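Local atomic coordinates of putative cytosine/guanine deaminase (Unidentified, PDB entry 2PAJ), a protein that catalyses the zinc-dependent hydrolytic deamination of 2-amino-4-hydroxypteridines such as isoxanthopterin, releasing ammonium and leaving the 2,4-dihydroxypteridine. Residues L243-H248 and S279-A284. Residues are numbered along the deposited sequence; the frame is centred on the assembly and turned at random.
With ZN (zinc ion), chain B.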
loop_
_atom_site.group_PDB
_atom_site.type_symbol
_atom_site.label_atom_id
_atom_site.label_comp_id
_atom_site.label_asym_id
_atom_site.label_seq_id
_atom_site.Cartn_x
_atom_site.Cartn_y
_atom_site.Cartn_z
ATOM N N LEU A 243 2.418 5.796 17.194
ATOM C CA LEU A 243 2.606 5.182 15.885
ATOM C C LEU A 243 2.017 3.777 15.857
ATOM O O LEU A 243 1.771 3.183 16.905
ATOM C CB LEU A 243 4.096 5.083 15.548
ATOM C CG LEU A 243 4.999 6.303 15.595
ATOM C CD1 LEU A 243 6.401 5.868 15.236
ATOM C CD2 LEU A 243 4.495 7.369 14.634
ATOM N N ARG A 244 1.798 3.249 14.653
ATOM C CA ARG A 244 1.270 1.896 14.497
ATOM C C ARG A 244 2.417 0.909 14.278
ATOM O O ARG A 244 3.534 1.301 13.934
ATOM C CB ARG A 244 0.290 1.824 13.326
ATOM C CG ARG A 244 -0.906 2.713 13.526
ATOM C CD ARG A 244 -2.128 2.183 12.839
ATOM N NE ARG A 244 -3.305 2.842 13.388
ATOM C CZ ARG A 244 -4.536 2.347 13.342
ATOM N NH1 ARG A 244 -4.767 1.175 12.761
ATOM N NH2 ARG A 244 -5.530 3.017 13.899
ATOM N N MET A 245 2.137 -0.373 14.492
ATOM C CA MET A 245 3.149 -1.413 14.340
ATOM C C MET A 245 2.806 -2.380 13.210
ATOM O O MET A 245 1.645 -2.754 13.023
ATOM C CB MET A 245 3.283 -2.179 15.646
ATOM C CG MET A 245 3.760 -1.343 16.827
ATOM S SD MET A 245 3.166 -2.004 18.369
ATOM C CE MET A 245 1.994 -0.845 18.713
ATOM N N HIS A 246 3.825 -2.789 12.461
ATOM C CA HIS A 246 3.637 -3.705 11.353
ATOM C C HIS A 246 4.830 -4.626 11.172
ATOM O O HIS A 246 5.964 -4.216 11.369
ATOM C CB HIS A 246 3.399 -2.909 10.074
ATOM C CG HIS A 246 3.406 -3.740 8.832
ATOM N ND1 HIS A 246 4.398 -3.646 7.883
ATOM C CD2 HIS A 246 2.549 -4.688 8.388
ATOM C CE1 HIS A 246 4.152 -4.501 6.906
ATOM N NE2 HIS A 246 3.036 -5.146 7.190
ATOM N N SER A 247 4.573 -5.875 10.794
ATOM C CA SER A 247 5.654 -6.835 10.572
ATOM C C SER A 247 5.222 -8.071 9.771
ATOM O O SER A 247 4.031 -8.325 9.586
ATOM C CB SER A 247 6.243 -7.287 11.920
ATOM O OG SER A 247 7.355 -8.150 11.755
ATOM N N HIS A 248 6.220 -8.807 9.282
ATOM C CA HIS A 248 6.030 -10.046 8.543
ATOM C C HIS A 248 5.817 -11.108 9.628
ATOM O O HIS A 248 6.674 -11.290 10.492
ATOM C CB HIS A 248 7.305 -10.392 7.768
ATOM C CG HIS A 248 7.361 -9.843 6.373
ATOM N ND1 HIS A 248 8.532 -9.384 5.808
ATOM C CD2 HIS A 248 6.421 -9.767 5.401
ATOM C CE1 HIS A 248 8.312 -9.052 4.549
ATOM N NE2 HIS A 248 7.040 -9.278 4.275
ATOM N N SER A 279 -5.556 -3.245 17.592
ATOM C CA SER A 279 -5.957 -2.551 16.370
ATOM C C SER A 279 -4.845 -1.616 15.941
ATOM O O SER A 279 -4.909 -0.974 14.895
ATOM C CB SER A 279 -7.237 -1.765 16.626
ATOM O OG SER A 279 -7.164 -1.105 17.875
ATOM N N ASP A 280 -3.830 -1.572 16.793
ATOM C CA ASP A 280 -2.617 -0.773 16.673
ATOM C C ASP A 280 -1.684 -1.377 15.616
ATOM O O ASP A 280 -1.003 -0.669 14.878
ATOM C CB ASP A 280 -1.909 -0.840 18.032
ATOM C CG ASP A 280 -1.498 0.503 18.558
ATOM O OD1 ASP A 280 -0.691 1.186 17.903
ATOM O OD2 ASP A 280 -1.979 0.881 19.644
ATOM N N VAL A 281 -1.673 -2.709 15.585
ATOM C CA VAL A 281 -0.813 -3.521 14.727
ATOM C C VAL A 281 -1.496 -4.243 13.549
ATOM O O VAL A 281 -2.698 -4.465 13.562
ATOM C CB VAL A 281 -0.140 -4.610 15.599
ATOM C CG1 VAL A 281 1.097 -5.162 14.919
ATOM C CG2 VAL A 281 0.160 -4.052 16.968
ATOM N N TRP A 282 -0.705 -4.610 12.541
ATOM C CA TRP A 282 -1.198 -5.368 11.394
ATOM C C TRP A 282 -0.032 -6.159 10.769
ATOM O O TRP A 282 1.095 -5.676 10.690
ATOM C CB TRP A 282 -1.917 -4.444 10.383
ATOM C CG TRP A 282 -1.131 -3.914 9.248
ATOM C CD1 TRP A 282 -0.927 -4.503 8.035
ATOM C CD2 TRP A 282 -0.498 -2.638 9.185
ATOM N NE1 TRP A 282 -0.212 -3.667 7.215
ATOM C CE2 TRP A 282 0.068 -2.513 7.897
ATOM C CE3 TRP A 282 -0.355 -1.581 10.092
ATOM C CZ2 TRP A 282 0.774 -1.373 7.493
ATOM C CZ3 TRP A 282 0.339 -0.457 9.694
ATOM C CH2 TRP A 282 0.898 -0.360 8.401
ATOM N N TYR A 283 -0.305 -7.395 10.358
ATOM C CA TYR A 283 0.731 -8.251 9.781
ATOM C C TYR A 283 0.604 -8.622 8.323
ATOM O O TYR A 283 -0.491 -8.721 7.774
ATOM C CB TYR A 283 0.844 -9.561 10.547
ATOM C CG TYR A 283 1.298 -9.413 11.973
ATOM C CD1 TYR A 283 0.370 -9.300 13.004
ATOM C CD2 TYR A 283 2.661 -9.388 12.295
ATOM C CE1 TYR A 283 0.775 -9.173 14.303
ATOM C CE2 TYR A 283 3.078 -9.261 13.597
ATOM C CZ TYR A 283 2.130 -9.156 14.597
ATOM O OH TYR A 283 2.516 -9.047 15.907
ATOM N N ALA A 284 1.764 -8.852 7.721
ATOM C CA ALA A 284 1.874 -9.274 6.336
ATOM C C ALA A 284 2.335 -10.733 6.336
ATOM O O ALA A 284 2.861 -11.234 7.328
ATOM C CB ALA A 284 2.887 -8.416 5.595
HETATM ZN ZN ZN B . 6.900 -8.690 2.311
HETATM O O HOH W 1 -0.227 3.615 18.423
HETATM O O HOH W 2 -7.079 -0.302 13.219
#
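M245 and D280 begin a ladder of backbone hydrogen bonds in which neighbouring parallel strands satisfy each other's amides and carbonyls. M245 N donates to D280 O at 3.2 Å, from 41° above the carbonyl plane. M245 O accepts from W282 N at 3.0 Å, and S247 O takes A284 N, also at 3.0 Å. The bond between them, S247 N to W282 O, is weak and, with W282 O modelled too close to a neighbour, doubtful. The backbones of R244 and H246 bond on the strand's other side to M217, and that of H248 to T220; V281 and Y283 bond likewise to G303.

At the N-terminal ends one water donates to both L243 O and D280 OD1, joining two acceptors that cannot bond each other; a second accepts from R244 NH1 and donates to S279 O, a pair whose direct angle is poor.

On one face, the H246 and W282 rings form an offset stack, centroids 4.2 Å apart and planes at 27°. H246 CB sits over the six-membered ring of the indole, 3.7 Å from its centroid, while CD2 lies over the five-membered part, toward its rim near NE1, which is spent on T75 O. The opposite face holds M245 CB against V281 CG1, beneath helix 228-240, and Y283, whose CD2 edge approaches S247 O and whose OH bonds to W276 O. With chi1 at -176°, OG of S247 turns away from its own amide to meet P219 O, and accepts from V222 N.

At the C-terminal end H248 NE2 binds zinc at 2.1 Å with H76, H78 and D336, while A284 CB packs obliquely against the imidazole. Metal ligands at the C-terminal ends of parallel strands are the signature of the amidohydrolase TIM barrel.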